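PDB 2O0A: spindle pole body-associated protein VIK1 from Saccharomyces cerevisiae, which recruits the minus end-directed motor KAR3 to microtubules, helps keep it at the spindle pole body, and carries a motor homology domain without a nucleotide-binding site. Local coordinates for residues I50-N62 / V276-T288. Residues are numbered along the deposited sequence; the frame is centred on the assembly and turned at random.
Sequences ITQGLSEHVYKFN and VNKLLTISEEVQT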
# COMPACT_ATOMS: atom_id res chain seq x y z
N ILE A 50 -15.89 -10.13 5.07
CA ILE A 50 -15.35 -11.20 5.91
C ILE A 50 -16.16 -11.19 7.20
O ILE A 50 -16.26 -10.17 7.88
CB ILE A 50 -13.85 -11.02 6.23
CG1 ILE A 50 -13.04 -10.88 4.94
CG2 ILE A 50 -13.33 -12.19 7.09
CD1 ILE A 50 -11.58 -10.50 5.17
N THR A 51 -16.76 -12.34 7.51
CA THR A 51 -17.61 -12.48 8.69
C THR A 51 -17.00 -13.46 9.68
O THR A 51 -16.61 -14.57 9.29
CB THR A 51 -19.01 -12.99 8.30
OG1 THR A 51 -19.62 -12.05 7.40
CG2 THR A 51 -19.89 -13.15 9.53
N GLN A 52 -16.90 -13.05 10.94
CA GLN A 52 -16.46 -13.95 12.02
C GLN A 52 -17.61 -14.89 12.37
O GLN A 52 -18.68 -14.44 12.76
CB GLN A 52 -16.01 -13.14 13.24
CG GLN A 52 -14.64 -12.49 13.09
CD GLN A 52 -14.30 -11.55 14.24
OE1 GLN A 52 -15.19 -11.03 14.92
NE2 GLN A 52 -13.01 -11.31 14.46
N GLY A 53 -17.38 -16.19 12.20
CA GLY A 53 -18.46 -17.19 12.28
C GLY A 53 -19.13 -17.40 13.62
O GLY A 53 -20.28 -17.85 13.67
N LEU A 54 -18.43 -17.08 14.70
CA LEU A 54 -18.97 -17.28 16.05
C LEU A 54 -19.47 -15.99 16.68
O LEU A 54 -20.52 -15.97 17.31
CB LEU A 54 -17.97 -18.00 16.96
CG LEU A 54 -17.35 -19.32 16.50
CD1 LEU A 54 -16.37 -19.81 17.55
CD2 LEU A 54 -18.40 -20.39 16.17
N SER A 55 -18.71 -14.90 16.51
CA SER A 55 -19.14 -13.58 16.98
C SER A 55 -20.23 -13.01 16.07
O SER A 55 -21.00 -12.13 16.47
CB SER A 55 -17.96 -12.62 17.03
OG SER A 55 -17.70 -12.10 15.74
N GLU A 56 -20.28 -13.53 14.84
CA GLU A 56 -21.18 -13.04 13.79
C GLU A 56 -20.88 -11.59 13.34
O GLU A 56 -21.71 -10.95 12.70
CB GLU A 56 -22.65 -13.19 14.22
CG GLU A 56 -23.14 -14.64 14.27
CD GLU A 56 -24.46 -14.80 15.00
OE1 GLU A 56 -25.48 -15.07 14.32
OE2 GLU A 56 -24.48 -14.67 16.24
N HIS A 57 -19.67 -11.10 13.65
CA HIS A 57 -19.30 -9.73 13.28
C HIS A 57 -18.95 -9.62 11.79
O HIS A 57 -18.17 -10.42 11.28
CB HIS A 57 -18.12 -9.21 14.11
CG HIS A 57 -17.95 -7.73 14.05
ND1 HIS A 57 -17.94 -6.93 15.18
CD2 HIS A 57 -17.79 -6.89 13.00
CE1 HIS A 57 -17.78 -5.67 14.82
NE2 HIS A 57 -17.69 -5.61 13.51
N VAL A 58 -19.53 -8.62 11.14
CA VAL A 58 -19.33 -8.36 9.71
C VAL A 58 -18.27 -7.28 9.45
O VAL A 58 -18.39 -6.14 9.95
CB VAL A 58 -20.68 -7.95 9.02
CG1 VAL A 58 -20.48 -7.66 7.56
CG2 VAL A 58 -21.72 -9.06 9.19
N TYR A 59 -17.25 -7.65 8.68
CA TYR A 59 -16.19 -6.73 8.26
C TYR A 59 -16.21 -6.57 6.75
O TYR A 59 -15.99 -7.53 6.02
CB TYR A 59 -14.82 -7.22 8.73
CG TYR A 59 -14.69 -7.33 10.23
CD1 TYR A 59 -14.37 -6.22 10.98
CD2 TYR A 59 -14.91 -8.55 10.88
CE1 TYR A 59 -14.25 -6.31 12.37
CE2 TYR A 59 -14.80 -8.65 12.26
CZ TYR A 59 -14.48 -7.52 12.99
OH TYR A 59 -14.35 -7.60 14.35
N LYS A 60 -16.50 -5.36 6.30
CA LYS A 60 -16.57 -5.06 4.87
C LYS A 60 -15.29 -4.38 4.38
O LYS A 60 -14.59 -3.72 5.15
CB LYS A 60 -17.79 -4.19 4.55
CG LYS A 60 -19.10 -4.86 4.93
CD LYS A 60 -20.28 -4.14 4.30
CE LYS A 60 -21.46 -4.13 5.25
NZ LYS A 60 -22.45 -3.08 4.88
N PHE A 61 -15.03 -4.56 3.08
CA PHE A 61 -13.87 -3.98 2.42
C PHE A 61 -14.31 -3.56 1.04
O PHE A 61 -15.33 -4.04 0.52
CB PHE A 61 -12.78 -5.04 2.28
CG PHE A 61 -12.19 -5.48 3.59
CD1 PHE A 61 -11.03 -4.89 4.06
CD2 PHE A 61 -12.79 -6.49 4.34
CE1 PHE A 61 -10.48 -5.28 5.27
CE2 PHE A 61 -12.25 -6.89 5.56
CZ PHE A 61 -11.09 -6.28 6.02
N ASN A 62 -13.55 -2.67 0.40
CA ASN A 62 -13.89 -2.35 -0.98
C ASN A 62 -13.87 -3.61 -1.85
O ASN A 62 -14.72 -3.80 -2.73
CB ASN A 62 -12.97 -1.25 -1.52
CG ASN A 62 -13.14 0.05 -0.75
OD1 ASN A 62 -12.25 0.46 -0.03
ND2 ASN A 62 -14.31 0.66 -0.85
N VAL A 276 -5.53 -12.08 12.93
CA VAL A 276 -6.58 -11.65 12.02
C VAL A 276 -7.65 -10.77 12.68
O VAL A 276 -8.08 -9.79 12.08
CB VAL A 276 -7.19 -12.84 11.23
CG1 VAL A 276 -8.10 -13.70 12.11
CG2 VAL A 276 -7.93 -12.34 9.98
N ASN A 277 -8.05 -11.07 13.91
CA ASN A 277 -9.12 -10.31 14.54
C ASN A 277 -8.78 -8.83 14.80
O ASN A 277 -9.63 -7.95 14.61
CB ASN A 277 -9.64 -11.04 15.79
CG ASN A 277 -10.22 -12.43 15.46
OD1 ASN A 277 -10.53 -12.74 14.31
ND2 ASN A 277 -10.36 -13.27 16.48
N LYS A 278 -7.54 -8.57 15.20
CA LYS A 278 -7.04 -7.21 15.39
C LYS A 278 -7.01 -6.44 14.08
O LYS A 278 -7.44 -5.28 14.02
CB LYS A 278 -5.64 -7.25 16.00
CG LYS A 278 -5.64 -7.57 17.49
CD LYS A 278 -5.42 -6.33 18.31
CE LYS A 278 -4.69 -6.64 19.63
NZ LYS A 278 -5.44 -7.59 20.50
N LEU A 279 -6.53 -7.10 13.02
CA LEU A 279 -6.49 -6.48 11.70
C LEU A 279 -7.91 -6.20 11.16
O LEU A 279 -8.14 -5.16 10.54
CB LEU A 279 -5.63 -7.29 10.70
CG LEU A 279 -4.12 -6.96 10.66
CD1 LEU A 279 -3.41 -7.12 12.00
CD2 LEU A 279 -3.37 -7.73 9.56
N LEU A 280 -8.86 -7.09 11.44
CA LEU A 280 -10.25 -6.79 11.08
C LEU A 280 -10.76 -5.57 11.84
O LEU A 280 -11.37 -4.69 11.26
CB LEU A 280 -11.16 -8.01 11.33
CG LEU A 280 -10.90 -9.22 10.42
CD1 LEU A 280 -11.65 -10.42 10.97
CD2 LEU A 280 -11.30 -8.92 8.97
N THR A 281 -10.48 -5.49 13.14
CA THR A 281 -10.87 -4.30 13.90
C THR A 281 -10.30 -3.00 13.32
O THR A 281 -10.99 -2.00 13.18
CB THR A 281 -10.50 -4.46 15.39
OG1 THR A 281 -11.25 -5.56 15.92
CG2 THR A 281 -10.82 -3.18 16.18
N ILE A 282 -9.03 -3.04 12.95
CA ILE A 282 -8.36 -1.88 12.37
C ILE A 282 -9.00 -1.49 11.05
O ILE A 282 -9.20 -0.31 10.78
CB ILE A 282 -6.85 -2.11 12.26
CG1 ILE A 282 -6.28 -2.24 13.68
CG2 ILE A 282 -6.17 -0.95 11.51
CD1 ILE A 282 -4.84 -2.64 13.77
N SER A 283 -9.36 -2.50 10.26
CA SER A 283 -10.02 -2.26 8.98
C SER A 283 -11.30 -1.45 9.16
O SER A 283 -11.64 -0.61 8.32
CB SER A 283 -10.27 -3.58 8.23
OG SER A 283 -11.39 -4.28 8.73
N GLU A 284 -12.02 -1.69 10.26
CA GLU A 284 -13.23 -0.89 10.53
C GLU A 284 -12.93 0.57 10.89
O GLU A 284 -13.64 1.48 10.45
CB GLU A 284 -14.12 -1.55 11.59
CG GLU A 284 -15.56 -1.04 11.56
CD GLU A 284 -16.47 -1.72 12.57
OE1 GLU A 284 -16.36 -2.95 12.76
OE2 GLU A 284 -17.32 -1.01 13.15
N GLU A 285 -11.87 0.80 11.66
CA GLU A 285 -11.44 2.15 12.01
C GLU A 285 -10.96 2.94 10.79
O GLU A 285 -11.23 4.13 10.66
CB GLU A 285 -10.32 2.09 13.03
CG GLU A 285 -10.69 1.47 14.37
CD GLU A 285 -9.51 1.48 15.28
OE1 GLU A 285 -8.57 0.69 15.05
OE2 GLU A 285 -9.49 2.31 16.22
N VAL A 286 -10.22 2.27 9.91
CA VAL A 286 -9.75 2.90 8.68
C VAL A 286 -10.92 3.46 7.87
O VAL A 286 -10.85 4.60 7.39
CB VAL A 286 -8.92 1.91 7.82
CG1 VAL A 286 -8.76 2.42 6.37
CG2 VAL A 286 -7.58 1.64 8.47
N GLN A 287 -11.98 2.67 7.76
CA GLN A 287 -13.10 2.99 6.87
C GLN A 287 -14.21 3.82 7.52
O GLN A 287 -15.17 4.21 6.84
CB GLN A 287 -13.68 1.70 6.28
CG GLN A 287 -12.67 0.93 5.43
CD GLN A 287 -13.20 -0.41 4.95
OE1 GLN A 287 -13.81 -0.50 3.89
NE2 GLN A 287 -12.93 -1.46 5.72
N THR A 288 -14.09 4.09 8.83
CA THR A 288 -15.11 4.89 9.54
C THR A 288 -14.59 6.17 10.20
O THR A 288 -15.34 7.13 10.38
CB THR A 288 -15.92 4.04 10.58
OG1 THR A 288 -15.04 3.51 11.59
CG2 THR A 288 -16.68 2.90 9.91
O HOH W 1 -12.18 -8.69 15.34
O HOH W 2 -17.35 -3.79 10.46
O HOH W 3 -13.83 -5.28 15.85
O HOH W 4 -13.89 -3.69 7.85
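In the motor homology domain of Vik1, the hairpin of strands 49-52 and 58-60, part of a small three-stranded antiparallel sheet, packs on helix 276-289 through Tyr-59 and Leu-280. The axis of strand 58-60 passes 8.4 Å from that of helix segment 276-288 at 56°. Leu-280 CB lies 3.5 Å from the Tyr-59 ring centroid, only 3° off the ring normal, a CH-pi contact over the face; the opposite face meets His-57 CD2 near its rim. With CG anti to the carbonyl carbon (chi1 -62°), the Tyr-59 ring presents its face to Leu-280, and its OH binds two waters, one held also by Gln-52 NE2 and Asn-277 O, the other by Thr-281 OG1. Replacing Tyr-59 with alanine would probably uncover Leu-280 CB and leave both waters short of a partner. From that second face His-57 NE2 reaches on to Glu-284 OE1, at 3.1 Å, and donates to its syn lone pair. Farther along, Gln-287 NE2 spans two carbonyls, Lys-60 O at 2.9 Å and Ser-283 O at 3.0 Å, while Phe-61 CZ sits 3.4 Å from Ser-283 OG. Apolar contact at Leu-280 is thus bordered by polar groups paired directly or through waters.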